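Local coordinates for protein 401aa long hypothetical glucose-1-phosphate thymidylyltransferase (Sulfolobus tokodaii, PDB 2GGO) that makes nucleotide sugars as a bifunctional enzyme of UDP-N-acetylglucosamine and UDP-N-acetylgalactosamine synthesis, joining a nucleotidyltransferase section to a hexapeptide-repeat section, at residues Val26-Ser30 / Lys31-Glu35; Trp221-Asp224 / Asn225-Ser229; Val245-Glu248 / Glu249-Ile253; Thr257-Glu260 / Gly261-Ile265. All coordinates share one frame; numbering follows the deposited sequence.

Four local contacts, each within one unbroken run of chain, follow one another in series; none encloses or crosses another. Contact 1 closes the tight hairpin of strands 27-28 and 31-32 in the nucleotidyltransferase section. Contact 2 lies on helix 212-225 and the loop after it, which leads into the beta-helix; it meets contact 1 where A222 CB lies 3.5 Å from I28 CG2. Contacts 3 and 4 turn two corners of the beta-helix, and strands 245-247 and 263-265 are neighbours in one parallel sheet. I246 packs on L223 and V227, P262 on L223, and Y264 on L29 and S30, so contact 2 and the hairpin tip both bear on these coils.

Contact 1 of 4, residues Val26-Ser30 / Lys31-Glu35; sequences VPILS and KPLIE
P27 and P32 form the antiparallel non-hydrogen-bonded pair of a two-strand hairpin, CA to CA 4.1 Å, and the next pair, I28 with K31, is the hydrogen-bonded one that closes a type II' beta turn with L29 and S30 at its corners. The evidence for that closure is two reciprocal bonds. I28 N donates to K31 O at 2.9 Å in a practically straight line (179°), while K31 N reaches I28 O at 3.1 Å from above the carbonyl plane. Beyond the proline pair, L33 N bonds to V26 O at 2.8 Å, almost in line with the carbonyl (161°). P32 has no N-H to offer, but its CA stands 3.3 Å from V26 O in a CA-H...O contact, and that oxygen is therefore approached by two consecutive residues. Among the side chains, I28 and L33 lie slantwise to each other, and their CD1 methyls meet at 3.6 Å. A first torsion of -59° sets CG1 of I28 beside its own backbone N and carries CD1 to L33. K31 leaves the sheet on the same face as I28, its extended chain ending in a salt bridge with E39 and a cation-pi contact with Y36, whose OH also bonds to I28 O. The L33 side chain is about 9 Å from that of Y97, which probably binds N-acetyl-alpha-D-glucosamine 1-phosphate. F101 of strand 100-102 touches both I28 and L33, while helix 212-225 bonds to L29 N and P27 O through N219 and supports V26 and I28 with I215 and V218.

Contact 2 of 4, residues Trp221-Asp224 / Asn225-Ser229; sequences WALD and NLVFS
W221 and N225 stack in the last part of helix 212-225: indole and amide planes lie 14° apart, and N225 CB sits 3.6 Å from the centroid of the six-membered ring, only 12° off its normal, which makes a CH-pi contact over the face. In the backbone beneath, two bonds link residues four apart, N225 N to W221 O at 2.9 Å and L226 N to A222 O at 2.8 Å. L226 can be followed outward. Its CB lies 3.5 Å from A222 O, and CG reaches W221 CZ3. There the branches part: CD1 goes to A222 CB at 3.8 Å and CD2 to W221 CZ3 at 3.6 Å, the L226 and W221 side chains crossing at about a right angle. One residue on, V227 CG2 touches L223 CD1 at 3.8 Å. Replacing W221 by an alanine is likely to leave the N225 amide and the L226 methyl without their aromatic surface, and Y205 without the ring it stacks on. D224 OD1 is held by Y280 OH. The carbonyls of L223, D224 and V227 all accept from K244 NZ, an arrangement consistent with a positive charge stabilising the negative end of the helix dipole, while apolar and aromatic contacts cover the flank of the turn.

Contact 3 of 4, residues Val245-Glu248 / Glu249-Ile253; sequences VIIE and EDAEI
E248 and A251 are joined by the bond of a type II beta turn, A251 N to E248 O at 3.2 Å with an angle of 153° at the hydrogen, which rounds a corner between strands 245-247 and 252-253 of a parallel beta-helix, the left-handed kind of the hexapeptide-repeat transferases. D250, at phi 77°, takes the positive backbone angle of the third turn position. The two strands belong to different parallel sheets, and the residues filling the angle between them are apolar. I247 meets A251 and I253 across the corner: its CG2 lies 3.9 Å from A251 CB, and its CD1 reaches I253 CD1 tip to tip at 3.8 Å. The two isoleucines share nearly the same first torsion (-50° in I247), which directs the CD1 ends at each other. With an alanine at I247, a gap would probably open beside A251 CB and I253 CD1 would lose its partner across the corner. The neighbouring coils extend this packing, since I265 of strand 263-265 touches A251 and I253, and V235 touches I247. On the outer side the acidic groups turn elsewhere: E248, bent at its second torsion, makes a weak hydrogen bond through OE2 with Y264 OH, and E249 has a long, weak ion pair with K267. At the inside of the turn, A251 CB comes within 3.2 Å of E248 O, the same oxygen that accepts its N-H.

Contact 4 of 4, residues Thr257-Glu260 / Gly261-Ile265; sequences TYIE and GPVYI
I259 packs against V263 and I265 across a corner of the left-handed parallel beta-helix, where strand 258-260 gives way to strand 263-265; the two short axes come no nearer than 8.7 Å and their directions differ by 128°. The tight part is the apolar inner angle, made by the buried I259, V263 and I265. I259 CG2 is 4.0 Å from V263 CB, the two side chains crossing at about a right angle. Further in, the CD1 methyls of I259 and I265 approach tip to tip, also at 4.0 Å. The two branches of I259 divide the work: CG2, opposite the backbone N, faces V263, and CG1 sends CD1 to I265. V245 and I253, from the other two sides of the same coil, touch I259, and I253 touches I265 at the start of the next coil. The outer part differs in exposure, since E260, G261 and P262 are all partly exposed. No hydrogen bond spans 257-260 and 261-265 anywhere, and the chain bends instead through G261 and a cis peptide before P262, whose ring lies on L223, D224 and Y280. E260, extended beyond CG, bonds through OE1 to Y276 OH, and its CD stands at the edge of the Y258 ring, in the ring plane. Where the outer backbone meets the inner filling, E260 O lies 3.6 Å from V263 CG2.

Contact 1 of 4, residues Val26-Ser30 / Lys31-Glu35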
loop_
_atom_site.group_PDB
_atom_site.type_symbol
_atom_site.label_atom_id
_atom_site.label_comp_id
_atom_site.label_asym_id
_atom_site.label_seq_id
_atom_site.Cartn_x
_atom_site.Cartn_y
_atom_site.Cartn_z
ATOM N N VAL A 26 2.807 -4.878 -2.311
ATOM C CA VAL A 26 1.478 -4.890 -1.679
ATOM C C VAL A 26 0.445 -4.996 -2.800
ATOM O O VAL A 26 0.514 -4.183 -3.744
ATOM C CB VAL A 26 1.256 -3.602 -0.860
ATOM C CG1 VAL A 26 -0.222 -3.353 -0.563
ATOM C CG2 VAL A 26 1.986 -3.669 0.436
ATOM N N PRO A 27 -0.512 -5.988 -2.716
ATOM C CA PRO A 27 -1.492 -6.081 -3.778
ATOM C C PRO A 27 -2.658 -5.090 -3.637
ATOM O O PRO A 27 -3.099 -4.705 -2.528
ATOM C CB PRO A 27 -1.960 -7.543 -3.717
ATOM C CG PRO A 27 -1.776 -7.953 -2.351
ATOM C CD PRO A 27 -0.765 -7.031 -1.691
ATOM N N ILE A 28 -3.096 -4.625 -4.791
ATOM C CA ILE A 28 -4.296 -3.854 -4.911
ATOM C C ILE A 28 -5.077 -4.728 -5.861
ATOM O O ILE A 28 -4.640 -4.949 -7.009
ATOM C CB ILE A 28 -4.008 -2.482 -5.523
ATOM C CG1 ILE A 28 -3.005 -1.738 -4.653
ATOM C CG2 ILE A 28 -5.312 -1.697 -5.670
ATOM C CD1 ILE A 28 -2.206 -0.782 -5.428
ATOM N N LEU A 29 -6.188 -5.282 -5.374
ATOM C CA LEU A 29 -6.880 -6.356 -6.065
ATOM C C LEU A 29 -5.825 -7.371 -6.459
ATOM O O LEU A 29 -4.968 -7.727 -5.646
ATOM C CB LEU A 29 -7.657 -5.817 -7.271
ATOM C CG LEU A 29 -8.689 -4.736 -6.959
ATOM C CD1 LEU A 29 -9.428 -4.267 -8.204
ATOM C CD2 LEU A 29 -9.691 -5.179 -5.887
ATOM N N SER A 30 -5.795 -7.783 -7.712
ATOM C CA SER A 30 -4.898 -8.853 -8.067
ATOM C C SER A 30 -3.438 -8.503 -8.360
ATOM O O SER A 30 -2.655 -9.415 -8.618
ATOM C CB SER A 30 -5.466 -9.572 -9.273
ATOM O OG SER A 30 -5.201 -8.829 -10.451
ATOM N N LYS A 31 -3.025 -7.235 -8.354
ATOM C CA LYS A 31 -1.634 -6.972 -8.755
ATOM C C LYS A 31 -0.907 -6.038 -7.834
ATOM O O LYS A 31 -1.540 -5.215 -7.171
ATOM C CB LYS A 31 -1.497 -6.607 -10.261
ATOM C CG LYS A 31 -2.108 -5.307 -10.704
ATOM C CD LYS A 31 -2.428 -5.281 -12.203
ATOM C CE LYS A 31 -2.944 -3.873 -12.580
ATOM N NZ LYS A 31 -3.176 -3.601 -14.030
ATOM N N PRO A 32 0.421 -6.203 -7.746
ATOM C CA PRO A 32 1.163 -5.377 -6.802
ATOM C C PRO A 32 1.123 -3.875 -7.172
ATOM O O PRO A 32 0.968 -3.506 -8.343
ATOM C CB PRO A 32 2.562 -5.971 -6.864
ATOM C CG PRO A 32 2.664 -6.511 -8.217
ATOM C CD PRO A 32 1.310 -7.120 -8.479
ATOM N N LEU A 33 1.232 -3.029 -6.160
ATOM C CA LEU A 33 1.350 -1.610 -6.340
ATOM C C LEU A 33 2.320 -1.233 -7.487
ATOM O O LEU A 33 1.974 -0.414 -8.343
ATOM C CB LEU A 33 1.828 -0.969 -5.036
ATOM C CG LEU A 33 2.029 0.555 -5.064
ATOM C CD1 LEU A 33 0.789 1.296 -5.309
ATOM C CD2 LEU A 33 2.592 0.969 -3.743
ATOM N N ILE A 34 3.530 -1.795 -7.492
ATOM C CA ILE A 34 4.562 -1.327 -8.394
ATOM C C ILE A 34 4.190 -1.600 -9.855
ATOM O O ILE A 34 4.629 -0.926 -10.782
ATOM C CB ILE A 34 5.939 -1.918 -8.048
ATOM C CG1 ILE A 34 6.992 -1.080 -8.780
ATOM C CG2 ILE A 34 5.957 -3.466 -8.394
ATOM C CD1 ILE A 34 8.387 -1.408 -8.522
ATOM N N GLU A 35 3.338 -2.584 -10.047
ATOM C CA GLU A 35 2.842 -2.931 -11.355
ATOM C C GLU A 35 1.891 -1.900 -11.950
ATOM O O GLU A 35 1.832 -1.743 -13.183
ATOM C CB GLU A 35 2.175 -4.271 -11.196
ATOM C CG GLU A 35 1.522 -4.845 -12.389
ATOM C CD GLU A 35 1.899 -6.332 -12.556
ATOM O OE1 GLU A 35 2.972 -6.720 -11.985
ATOM O OE2 GLU A 35 1.132 -7.087 -13.258
#

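Contact 2 of 4, residues Trp221-Asp224 / Asn225-Ser229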
loop_
_atom_site.group_PDB
_atom_site.type_symbol
_atom_site.label_atom_id
_atom_site.label_comp_id
_atom_site.label_asym_id
_atom_site.label_seq_id
_atom_site.Cartn_x
_atom_site.Cartn_y
_atom_site.Cartn_z
ATOM N N TRP A 221 -11.020 1.578 -2.824
ATOM C CA TRP A 221 -11.065 2.439 -4.024
ATOM C C TRP A 221 -11.007 1.665 -5.355
ATOM O O TRP A 221 -11.858 1.806 -6.233
ATOM C CB TRP A 221 -9.965 3.488 -3.977
ATOM C CG TRP A 221 -10.233 4.528 -5.030
ATOM C CD1 TRP A 221 -11.015 5.644 -4.898
ATOM C CD2 TRP A 221 -9.781 4.508 -6.395
ATOM N NE1 TRP A 221 -11.056 6.330 -6.094
ATOM C CE2 TRP A 221 -10.312 5.649 -7.027
ATOM C CE3 TRP A 221 -8.959 3.649 -7.135
ATOM C CZ2 TRP A 221 -10.033 5.956 -8.369
ATOM C CZ3 TRP A 221 -8.702 3.934 -8.439
ATOM C CH2 TRP A 221 -9.239 5.078 -9.060
ATOM N N ALA A 222 -9.991 0.847 -5.515
ATOM C CA ALA A 222 -9.841 0.068 -6.716
ATOM C C ALA A 222 -11.029 -0.828 -7.072
ATOM O O ALA A 222 -11.337 -1.027 -8.259
ATOM C CB ALA A 222 -8.528 -0.771 -6.634
ATOM N N LEU A 223 -11.634 -1.441 -6.049
ATOM C CA LEU A 223 -12.767 -2.327 -6.246
ATOM C C LEU A 223 -13.897 -1.486 -6.799
ATOM O O LEU A 223 -14.587 -1.883 -7.756
ATOM C CB LEU A 223 -13.166 -3.027 -4.919
ATOM C CG LEU A 223 -14.335 -4.002 -5.057
ATOM C CD1 LEU A 223 -14.182 -4.904 -6.280
ATOM C CD2 LEU A 223 -14.451 -4.809 -3.778
ATOM N N ASP A 224 -14.049 -0.297 -6.240
ATOM C CA ASP A 224 -15.098 0.586 -6.720
ATOM C C ASP A 224 -14.856 1.042 -8.161
ATOM O O ASP A 224 -15.769 1.008 -8.997
ATOM C CB ASP A 224 -15.216 1.789 -5.805
ATOM C CG ASP A 224 -15.936 1.466 -4.515
ATOM O OD1 ASP A 224 -16.759 0.527 -4.487
ATOM O OD2 ASP A 224 -15.702 2.178 -3.523
ATOM N N ASN A 225 -13.620 1.428 -8.451
ATOM C CA ASN A 225 -13.343 2.232 -9.626
ATOM C C ASN A 225 -12.702 1.520 -10.781
ATOM O O ASN A 225 -13.004 1.851 -11.929
ATOM C CB ASN A 225 -12.517 3.435 -9.230
ATOM C CG ASN A 225 -13.318 4.446 -8.458
ATOM O OD1 ASN A 225 -13.374 4.428 -7.219
ATOM N ND2 ASN A 225 -13.971 5.341 -9.188
ATOM N N LEU A 226 -11.833 0.542 -10.521
ATOM C CA LEU A 226 -11.064 -0.004 -11.620
ATOM C C LEU A 226 -11.608 -1.260 -12.263
ATOM O O LEU A 226 -11.074 -1.677 -13.284
ATOM C CB LEU A 226 -9.594 -0.196 -11.236
ATOM C CG LEU A 226 -8.879 0.996 -10.599
ATOM C CD1 LEU A 226 -7.514 0.538 -10.083
ATOM C CD2 LEU A 226 -8.733 2.200 -11.550
ATOM N N VAL A 227 -12.647 -1.870 -11.693
ATOM C CA VAL A 227 -13.173 -3.181 -12.172
ATOM C C VAL A 227 -14.686 -3.211 -12.179
ATOM O O VAL A 227 -15.322 -2.398 -11.510
ATOM C CB VAL A 227 -12.641 -4.440 -11.382
ATOM C CG1 VAL A 227 -11.183 -4.723 -11.702
ATOM C CG2 VAL A 227 -12.876 -4.331 -9.840
ATOM N N PHE A 228 -15.244 -4.151 -12.940
ATOM C CA PHE A 228 -16.674 -4.224 -13.181
ATOM C C PHE A 228 -17.196 -5.658 -13.044
ATOM O O PHE A 228 -16.464 -6.615 -13.328
ATOM C CB PHE A 228 -17.025 -3.601 -14.560
ATOM C CG PHE A 228 -16.581 -2.149 -14.692
ATOM C CD1 PHE A 228 -17.048 -1.166 -13.773
ATOM C CD2 PHE A 228 -15.656 -1.769 -15.681
ATOM C CE1 PHE A 228 -16.612 0.173 -13.850
ATOM C CE2 PHE A 228 -15.215 -0.430 -15.774
ATOM C CZ PHE A 228 -15.705 0.546 -14.855
ATOM N N SER A 229 -18.450 -5.787 -12.590
ATOM C CA SER A 229 -19.085 -7.084 -12.348
ATOM C C SER A 229 -18.831 -8.078 -13.477
ATOM O O SER A 229 -19.142 -7.802 -14.620
ATOM C CB SER A 229 -20.590 -6.917 -12.158
ATOM O OG SER A 229 -21.140 -8.065 -11.518
#

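Contact 3 of 4, residues Val245-Glu248 / Glu249-Ile253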
loop_
_atom_site.group_PDB
_atom_site.type_symbol
_atom_site.label_atom_id
_atom_site.label_comp_id
_atom_site.label_asym_id
_atom_site.label_seq_id
_atom_site.Cartn_x
_atom_site.Cartn_y
_atom_site.Cartn_z
ATOM N N VAL A 245 -19.783 -7.967 -8.304
ATOM C CA VAL A 245 -18.958 -9.091 -7.931
ATOM C C VAL A 245 -18.009 -9.507 -9.038
ATOM O O VAL A 245 -18.447 -9.869 -10.116
ATOM C CB VAL A 245 -19.838 -10.284 -7.495
ATOM C CG1 VAL A 245 -18.996 -11.399 -6.944
ATOM C CG2 VAL A 245 -20.808 -9.828 -6.415
ATOM N N ILE A 246 -16.709 -9.482 -8.765
ATOM C CA ILE A 246 -15.724 -9.969 -9.734
ATOM C C ILE A 246 -15.357 -11.399 -9.372
ATOM O O ILE A 246 -14.761 -11.666 -8.323
ATOM C CB ILE A 246 -14.448 -9.093 -9.811
ATOM C CG1 ILE A 246 -14.776 -7.713 -10.354
ATOM C CG2 ILE A 246 -13.452 -9.691 -10.744
ATOM C CD1 ILE A 246 -15.558 -6.831 -9.380
ATOM N N ILE A 247 -15.734 -12.318 -10.249
ATOM C CA ILE A 247 -15.343 -13.699 -10.093
ATOM C C ILE A 247 -14.354 -14.039 -11.208
ATOM O O ILE A 247 -14.691 -13.982 -12.403
ATOM C CB ILE A 247 -16.553 -14.656 -10.107
ATOM C CG1 ILE A 247 -17.627 -14.159 -9.140
ATOM C CG2 ILE A 247 -16.088 -16.061 -9.752
ATOM C CD1 ILE A 247 -18.963 -14.848 -9.200
ATOM N N GLU A 248 -13.149 -14.411 -10.811
ATOM C CA GLU A 248 -12.068 -14.650 -11.743
ATOM C C GLU A 248 -11.973 -16.091 -12.140
ATOM O O GLU A 248 -12.635 -16.956 -11.569
ATOM C CB GLU A 248 -10.781 -14.270 -11.103
ATOM C CG GLU A 248 -10.787 -12.879 -10.704
ATOM C CD GLU A 248 -10.032 -12.097 -11.680
ATOM O OE1 GLU A 248 -10.568 -11.924 -12.833
ATOM O OE2 GLU A 248 -8.884 -11.710 -11.288
ATOM N N GLU A 249 -11.138 -16.357 -13.135
ATOM C CA GLU A 249 -11.126 -17.659 -13.734
ATOM C C GLU A 249 -10.600 -18.671 -12.764
ATOM O O GLU A 249 -9.740 -18.376 -11.950
ATOM C CB GLU A 249 -10.290 -17.656 -15.008
ATOM C CG GLU A 249 -8.919 -17.021 -14.853
ATOM C CD GLU A 249 -8.042 -17.156 -16.127
ATOM O OE1 GLU A 249 -8.598 -17.077 -17.270
ATOM O OE2 GLU A 249 -6.797 -17.348 -15.957
ATOM N N ASP A 250 -11.147 -19.866 -12.871
ATOM C CA ASP A 250 -10.813 -20.985 -12.022
ATOM C C ASP A 250 -11.430 -20.928 -10.632
ATOM O O ASP A 250 -11.326 -21.893 -9.894
ATOM C CB ASP A 250 -9.307 -21.217 -11.997
ATOM C CG ASP A 250 -8.774 -21.528 -13.383
ATOM O OD1 ASP A 250 -9.451 -22.335 -14.072
ATOM O OD2 ASP A 250 -7.730 -20.945 -13.796
ATOM N N ALA A 251 -12.117 -19.827 -10.309
ATOM C CA ALA A 251 -12.790 -19.691 -9.024
ATOM C C ALA A 251 -14.081 -20.512 -8.989
ATOM O O ALA A 251 -14.830 -20.577 -9.981
ATOM C CB ALA A 251 -13.026 -18.204 -8.663
ATOM N N GLU A 252 -14.316 -21.160 -7.848
ATOM C CA GLU A 252 -15.432 -22.082 -7.681
ATOM C C GLU A 252 -16.221 -21.602 -6.499
ATOM O O GLU A 252 -15.641 -21.398 -5.424
ATOM C CB GLU A 252 -14.907 -23.491 -7.384
ATOM C CG GLU A 252 -15.949 -24.612 -7.669
ATOM C CD GLU A 252 -15.759 -25.910 -6.810
ATOM O OE1 GLU A 252 -14.699 -26.057 -6.112
ATOM O OE2 GLU A 252 -16.693 -26.780 -6.853
ATOM N N ILE A 253 -17.524 -21.411 -6.695
ATOM C CA ILE A 253 -18.442 -20.967 -5.645
ATOM C C ILE A 253 -19.595 -21.957 -5.414
ATOM O O ILE A 253 -20.405 -22.205 -6.287
ATOM C CB ILE A 253 -19.003 -19.589 -5.956
ATOM C CG1 ILE A 253 -17.858 -18.643 -6.419
ATOM C CG2 ILE A 253 -19.769 -19.093 -4.794
ATOM C CD1 ILE A 253 -18.140 -17.192 -6.322
#

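Contact 4 of 4, residues Thr257-Glu260 / Gly261-Ile265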
loop_
_atom_site.group_PDB
_atom_site.type_symbol
_atom_site.label_atom_id
_atom_site.label_comp_id
_atom_site.label_asym_id
_atom_site.label_seq_id
_atom_site.Cartn_x
_atom_site.Cartn_y
_atom_site.Cartn_z
ATOM N N THR A 257 -23.651 -20.269 -0.555
ATOM C CA THR A 257 -22.882 -19.041 -0.478
ATOM C C THR A 257 -23.724 -17.812 -0.780
ATOM O O THR A 257 -24.569 -17.855 -1.651
ATOM C CB THR A 257 -21.684 -19.084 -1.376
ATOM O OG1 THR A 257 -20.857 -20.167 -0.979
ATOM C CG2 THR A 257 -20.905 -17.804 -1.288
ATOM N N TYR A 258 -23.486 -16.735 -0.026
ATOM C CA TYR A 258 -24.253 -15.481 -0.112
ATOM C C TYR A 258 -23.284 -14.316 -0.206
ATOM O O TYR A 258 -22.435 -14.123 0.664
ATOM C CB TYR A 258 -25.104 -15.285 1.130
ATOM C CG TYR A 258 -26.280 -14.314 1.008
ATOM C CD1 TYR A 258 -27.553 -14.771 0.657
ATOM C CD2 TYR A 258 -26.130 -12.951 1.297
ATOM C CE1 TYR A 258 -28.644 -13.912 0.598
ATOM C CE2 TYR A 258 -27.237 -12.073 1.246
ATOM C CZ TYR A 258 -28.474 -12.573 0.891
ATOM O OH TYR A 258 -29.563 -11.756 0.835
ATOM N N ILE A 259 -23.392 -13.548 -1.290
ATOM C CA ILE A 259 -22.413 -12.495 -1.613
ATOM C C ILE A 259 -23.167 -11.174 -1.679
ATOM O O ILE A 259 -24.133 -11.060 -2.407
ATOM C CB ILE A 259 -21.658 -12.863 -2.949
ATOM C CG1 ILE A 259 -20.927 -14.206 -2.801
ATOM C CG2 ILE A 259 -20.688 -11.807 -3.397
ATOM C CD1 ILE A 259 -20.269 -14.696 -4.122
ATOM N N GLU A 260 -22.798 -10.216 -0.846
ATOM C CA GLU A 260 -23.318 -8.865 -0.970
ATOM C C GLU A 260 -22.169 -8.023 -1.494
ATOM O O GLU A 260 -21.188 -7.840 -0.807
ATOM C CB GLU A 260 -23.901 -8.350 0.373
ATOM C CG GLU A 260 -25.153 -9.169 0.833
ATOM C CD GLU A 260 -25.706 -8.819 2.225
ATOM O OE1 GLU A 260 -24.891 -8.498 3.130
ATOM O OE2 GLU A 260 -26.974 -8.881 2.411
ATOM N N GLY A 261 -22.253 -7.570 -2.755
ATOM C CA GLY A 261 -21.127 -6.894 -3.398
ATOM C C GLY A 261 -21.022 -5.493 -2.843
ATOM O O GLY A 261 -21.980 -4.998 -2.229
ATOM N N PRO A 262 -19.901 -4.798 -3.108
ATOM C CA PRO A 262 -18.787 -5.166 -3.979
ATOM C C PRO A 262 -17.785 -6.158 -3.380
ATOM O O PRO A 262 -17.319 -5.971 -2.261
ATOM C CB PRO A 262 -18.089 -3.834 -4.260
ATOM C CG PRO A 262 -18.436 -2.988 -3.154
ATOM C CD PRO A 262 -19.713 -3.459 -2.525
ATOM N N VAL A 263 -17.472 -7.178 -4.167
ATOM C CA VAL A 263 -16.600 -8.231 -3.745
ATOM C C VAL A 263 -15.724 -8.647 -4.886
ATOM O O VAL A 263 -16.188 -8.839 -6.012
ATOM C CB VAL A 263 -17.463 -9.415 -3.299
ATOM C CG1 VAL A 263 -16.731 -10.721 -3.375
ATOM C CG2 VAL A 263 -18.035 -9.126 -1.923
ATOM N N TYR A 264 -14.446 -8.792 -4.602
ATOM C CA TYR A 264 -13.490 -9.279 -5.567
ATOM C C TYR A 264 -13.075 -10.700 -5.191
ATOM O O TYR A 264 -12.502 -10.928 -4.090
ATOM C CB TYR A 264 -12.240 -8.395 -5.525
ATOM C CG TYR A 264 -11.213 -8.784 -6.555
ATOM C CD1 TYR A 264 -11.378 -8.403 -7.880
ATOM C CD2 TYR A 264 -10.098 -9.552 -6.227
ATOM C CE1 TYR A 264 -10.476 -8.715 -8.812
ATOM C CE2 TYR A 264 -9.181 -9.919 -7.227
ATOM C CZ TYR A 264 -9.386 -9.465 -8.500
ATOM O OH TYR A 264 -8.525 -9.796 -9.521
ATOM N N ILE A 265 -13.315 -11.661 -6.092
ATOM C CA ILE A 265 -12.898 -13.046 -5.852
ATOM C C ILE A 265 -11.744 -13.485 -6.756
ATOM O O ILE A 265 -11.961 -13.833 -7.893
ATOM C CB ILE A 265 -14.122 -14.028 -5.930
ATOM C CG1 ILE A 265 -15.245 -13.482 -5.016
ATOM C CG2 ILE A 265 -13.690 -15.461 -5.622
ATOM C CD1 ILE A 265 -16.359 -14.341 -4.729
#